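Local coordinates for protein endoglucanase (Clostridium thermocellum, PDB 2YIK) that probably hydrolyses internal beta-1,4-glucosidic bonds of cellulose, as a family 9 glycoside hydrolase of the bacterial cellulosome, at residues A128-K142 with A221-F233. Residues are numbered along the deposited sequence; the frame is centred on the assembly and turned at random.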
# COMPACT_ATOMS: atom_id res chain seq x y z
N ALA A 128 2.42 1.09 -4.95
CA ALA A 128 1.19 1.87 -5.05
C ALA A 128 0.15 1.36 -4.05
O ALA A 128 -0.61 2.14 -3.49
CB ALA A 128 0.64 1.80 -6.48
N TYR A 129 0.10 0.04 -3.84
CA TYR A 129 -0.86 -0.51 -2.89
C TYR A 129 -0.60 0.01 -1.48
O TYR A 129 -1.54 0.37 -0.77
CB TYR A 129 -0.80 -2.04 -2.86
CG TYR A 129 -1.51 -2.64 -1.67
CD1 TYR A 129 -0.84 -2.83 -0.45
CD2 TYR A 129 -2.87 -2.96 -1.72
CE1 TYR A 129 -1.50 -3.31 0.68
CE2 TYR A 129 -3.54 -3.45 -0.60
CZ TYR A 129 -2.85 -3.62 0.60
OH TYR A 129 -3.52 -4.07 1.71
N ALA A 130 0.66 0.05 -1.08
CA ALA A 130 1.01 0.52 0.25
C ALA A 130 0.67 1.99 0.39
O ALA A 130 0.06 2.40 1.38
CB ALA A 130 2.49 0.28 0.52
N ALA A 131 1.05 2.77 -0.61
CA ALA A 131 0.79 4.20 -0.63
C ALA A 131 -0.70 4.53 -0.55
O ALA A 131 -1.11 5.41 0.20
CB ALA A 131 1.40 4.82 -1.89
N SER A 132 -1.51 3.82 -1.32
CA SER A 132 -2.93 4.09 -1.31
C SER A 132 -3.61 3.54 -0.06
O SER A 132 -4.51 4.16 0.49
CB SER A 132 -3.59 3.48 -2.55
OG SER A 132 -3.50 2.07 -2.53
N THR A 133 -3.16 2.38 0.41
CA THR A 133 -3.78 1.79 1.59
C THR A 133 -3.44 2.57 2.86
O THR A 133 -4.31 2.75 3.72
CB THR A 133 -3.43 0.29 1.69
OG1 THR A 133 -3.89 -0.37 0.50
CG2 THR A 133 -4.10 -0.36 2.89
N VAL A 134 -2.21 3.04 2.99
CA VAL A 134 -1.85 3.85 4.15
C VAL A 134 -2.63 5.17 4.02
O VAL A 134 -3.13 5.71 5.01
CB VAL A 134 -0.34 4.14 4.21
CG1 VAL A 134 -0.05 5.15 5.32
CG2 VAL A 134 0.44 2.85 4.47
N GLY A 135 -2.74 5.67 2.79
CA GLY A 135 -3.47 6.91 2.56
C GLY A 135 -4.96 6.76 2.87
O GLY A 135 -5.59 7.68 3.38
N TRP A 136 -5.48 5.58 2.54
CA TRP A 136 -6.87 5.14 2.75
C TRP A 136 -7.12 5.19 4.27
O TRP A 136 -8.11 5.78 4.72
CB TRP A 136 -6.93 3.72 2.13
CG TRP A 136 -7.97 2.60 2.37
CD1 TRP A 136 -7.73 1.26 2.17
CD2 TRP A 136 -9.38 2.69 2.66
NE1 TRP A 136 -8.87 0.52 2.31
CE2 TRP A 136 -9.89 1.36 2.62
CE3 TRP A 136 -10.25 3.74 2.96
CZ2 TRP A 136 -11.23 1.07 2.85
CZ3 TRP A 136 -11.58 3.44 3.19
CH2 TRP A 136 -12.06 2.11 3.14
N GLY A 137 -6.20 4.63 5.05
CA GLY A 137 -6.36 4.65 6.49
C GLY A 137 -6.27 6.05 7.10
O GLY A 137 -7.04 6.39 8.01
N TYR A 138 -5.34 6.85 6.60
CA TYR A 138 -5.16 8.22 7.09
C TYR A 138 -6.41 9.04 6.76
O TYR A 138 -6.87 9.85 7.56
CB TYR A 138 -3.91 8.85 6.45
CG TYR A 138 -3.54 10.21 7.00
CD1 TYR A 138 -3.34 10.41 8.37
CD2 TYR A 138 -3.39 11.30 6.15
CE1 TYR A 138 -3.01 11.66 8.88
CE2 TYR A 138 -3.06 12.57 6.65
CZ TYR A 138 -2.87 12.74 8.01
OH TYR A 138 -2.60 13.99 8.52
N TYR A 139 -6.96 8.82 5.57
CA TYR A 139 -8.17 9.52 5.16
C TYR A 139 -9.35 9.18 6.07
O TYR A 139 -10.10 10.07 6.47
CB TYR A 139 -8.51 9.16 3.71
CG TYR A 139 -9.89 9.61 3.25
CD1 TYR A 139 -10.18 10.96 3.03
CD2 TYR A 139 -10.91 8.68 3.06
CE1 TYR A 139 -11.47 11.37 2.62
CE2 TYR A 139 -12.19 9.07 2.66
CZ TYR A 139 -12.46 10.41 2.45
OH TYR A 139 -13.75 10.76 2.06
N GLU A 140 -9.51 7.90 6.39
CA GLU A 140 -10.61 7.45 7.24
C GLU A 140 -10.47 7.84 8.70
O GLU A 140 -11.43 8.30 9.32
CB GLU A 140 -10.76 5.92 7.19
CG GLU A 140 -11.13 5.35 5.84
CD GLU A 140 -12.60 5.49 5.51
OE1 GLU A 140 -13.37 6.06 6.31
OE2 GLU A 140 -13.01 5.04 4.42
N PHE A 141 -9.27 7.65 9.26
CA PHE A 141 -9.05 7.92 10.67
C PHE A 141 -8.10 9.07 11.01
O PHE A 141 -7.35 8.99 11.99
CB PHE A 141 -8.59 6.62 11.35
CG PHE A 141 -9.46 5.42 11.02
CD1 PHE A 141 -10.82 5.41 11.34
CD2 PHE A 141 -8.93 4.31 10.37
CE1 PHE A 141 -11.63 4.32 11.01
CE2 PHE A 141 -9.73 3.21 10.03
CZ PHE A 141 -11.09 3.22 10.35
N LYS A 142 -8.15 10.15 10.23
CA LYS A 142 -7.27 11.30 10.47
C LYS A 142 -7.39 11.81 11.92
O LYS A 142 -6.40 12.21 12.52
CB LYS A 142 -7.60 12.44 9.48
CG LYS A 142 -6.42 13.42 9.26
CD LYS A 142 -6.78 14.70 8.47
CE LYS A 142 -7.13 14.47 6.98
NZ LYS A 142 -6.71 13.15 6.37
N ALA A 221 -3.34 1.70 -10.10
CA ALA A 221 -3.01 1.60 -8.68
C ALA A 221 -2.33 2.89 -8.26
O ALA A 221 -2.60 3.42 -7.18
CB ALA A 221 -2.09 0.41 -8.42
N THR A 222 -1.47 3.42 -9.13
CA THR A 222 -0.76 4.66 -8.84
C THR A 222 -1.69 5.87 -8.85
O THR A 222 -1.60 6.73 -7.98
CB THR A 222 0.40 4.90 -9.83
OG1 THR A 222 1.28 3.77 -9.82
CG2 THR A 222 1.20 6.14 -9.41
N ALA A 223 -2.59 5.93 -9.84
CA ALA A 223 -3.52 7.05 -9.92
C ALA A 223 -4.40 7.10 -8.66
O ALA A 223 -4.72 8.18 -8.17
CB ALA A 223 -4.40 6.94 -11.17
N ALA A 224 -4.77 5.93 -8.15
CA ALA A 224 -5.60 5.86 -6.95
C ALA A 224 -4.89 6.53 -5.79
O ALA A 224 -5.46 7.38 -5.11
CB ALA A 224 -5.93 4.41 -6.61
N SER A 225 -3.63 6.16 -5.58
CA SER A 225 -2.81 6.72 -4.50
C SER A 225 -2.75 8.24 -4.57
O SER A 225 -2.88 8.93 -3.55
CB SER A 225 -1.39 6.16 -4.57
OG SER A 225 -0.60 6.67 -3.51
N LEU A 226 -2.53 8.77 -5.77
CA LEU A 226 -2.45 10.21 -5.97
C LEU A 226 -3.79 10.89 -5.72
O LEU A 226 -3.83 12.01 -5.21
CB LEU A 226 -1.94 10.51 -7.38
CG LEU A 226 -0.45 10.20 -7.52
CD1 LEU A 226 -0.05 10.09 -8.98
CD2 LEU A 226 0.34 11.28 -6.81
N ALA A 227 -4.89 10.22 -6.07
CA ALA A 227 -6.22 10.78 -5.84
C ALA A 227 -6.45 10.82 -4.32
O ALA A 227 -7.03 11.76 -3.80
CB ALA A 227 -7.28 9.93 -6.51
N ILE A 228 -5.98 9.79 -3.63
CA ILE A 228 -6.10 9.73 -2.17
C ILE A 228 -5.23 10.84 -1.56
O ILE A 228 -5.62 11.44 -0.55
CB ILE A 228 -5.64 8.34 -1.64
CG1 ILE A 228 -6.65 7.28 -2.09
CG2 ILE A 228 -5.50 8.37 -0.11
CD1 ILE A 228 -6.20 5.87 -1.87
N ASN A 229 -4.08 11.10 -2.17
CA ASN A 229 -3.16 12.13 -1.68
C ASN A 229 -3.89 13.48 -1.75
O ASN A 229 -3.77 14.31 -0.85
CB ASN A 229 -1.89 12.17 -2.54
CG ASN A 229 -0.67 12.63 -1.75
OD1 ASN A 229 0.20 13.34 -2.28
ND2 ASN A 229 -0.59 12.22 -0.49
N TYR A 230 -4.63 13.69 -2.83
CA TYR A 230 -5.39 14.92 -2.98
C TYR A 230 -6.38 15.00 -1.83
O TYR A 230 -6.47 16.02 -1.14
CB TYR A 230 -6.15 14.94 -4.31
CG TYR A 230 -7.30 15.93 -4.32
CD1 TYR A 230 -7.08 17.28 -4.56
CD2 TYR A 230 -8.59 15.51 -4.01
CE1 TYR A 230 -8.14 18.20 -4.51
CE2 TYR A 230 -9.65 16.42 -3.95
CZ TYR A 230 -9.42 17.76 -4.20
OH TYR A 230 -10.48 18.63 -4.16
N MET A 231 -7.13 13.92 -1.61
CA MET A 231 -8.12 13.88 -0.54
C MET A 231 -7.52 14.19 0.83
O MET A 231 -8.15 14.84 1.66
CB MET A 231 -8.81 12.51 -0.48
CG MET A 231 -9.73 12.17 -1.65
SD MET A 231 -11.04 13.36 -1.97
CE MET A 231 -12.13 13.11 -0.58
N ASN A 232 -6.29 13.72 1.05
CA ASN A 232 -5.60 13.93 2.32
C ASN A 232 -5.00 15.33 2.49
O ASN A 232 -4.83 15.79 3.62
CB ASN A 232 -4.50 12.87 2.49
CG ASN A 232 -5.05 11.51 2.88
OD1 ASN A 232 -4.46 10.48 2.57
ND2 ASN A 232 -6.17 11.49 3.59
N PHE A 233 -4.68 16.00 1.39
CA PHE A 233 -4.06 17.32 1.47
C PHE A 233 -4.85 18.52 0.95
O PHE A 233 -4.40 19.66 1.07
CB PHE A 233 -2.71 17.30 0.75
CG PHE A 233 -1.66 16.50 1.46
CD1 PHE A 233 -0.97 17.05 2.54
CD2 PHE A 233 -1.37 15.20 1.07
CE1 PHE A 233 -0.01 16.30 3.23
CE2 PHE A 233 -0.41 14.44 1.74
CZ PHE A 233 0.27 14.99 2.83
O HOH W 1 -1.71 8.10 -1.02
O HOH W 2 -3.38 1.46 -5.21
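A128 and A221 meet through their methyl groups, CB to CB 3.6 Å, at one end of the contact between helix segments 128-140 and 221-233, whose axes run 28° apart and approach to 8.2 Å. Small residues bring the backbones together: the CA atoms of S132 and S225 are 4.1 Å apart. Beyond them, I228 spans S132 and G135, which has no side chain. Its CG2 branch, anti to its own backbone N, presses on G135 C at 3.4 Å, while CD1 reaches S132 CB at 3.6 Å. Farther along, the methyl end of the doubly bent M231 chain meets the Y139 ring obliquely (CE to CE1 3.7 Å). The N232 side chain enters as a knob among G135, Y138, Y139 and K142.

Two waters bridge the helices. One sits between A131 O and S225 O, within hydrogen-bonding distance of both; another donates to A221 O and hydrogen-bonds S132 OG (2.8 Å). S225 OG turns to N162 of helix 151-167, and Y138 OH to E155.

Both helices belong to the helical catalytic domain, an (alpha/alpha)6 barrel in family 9. Small residues and the I228-G135 contact draw them close, the N232 knob fills the far end, and water links buried polar atoms.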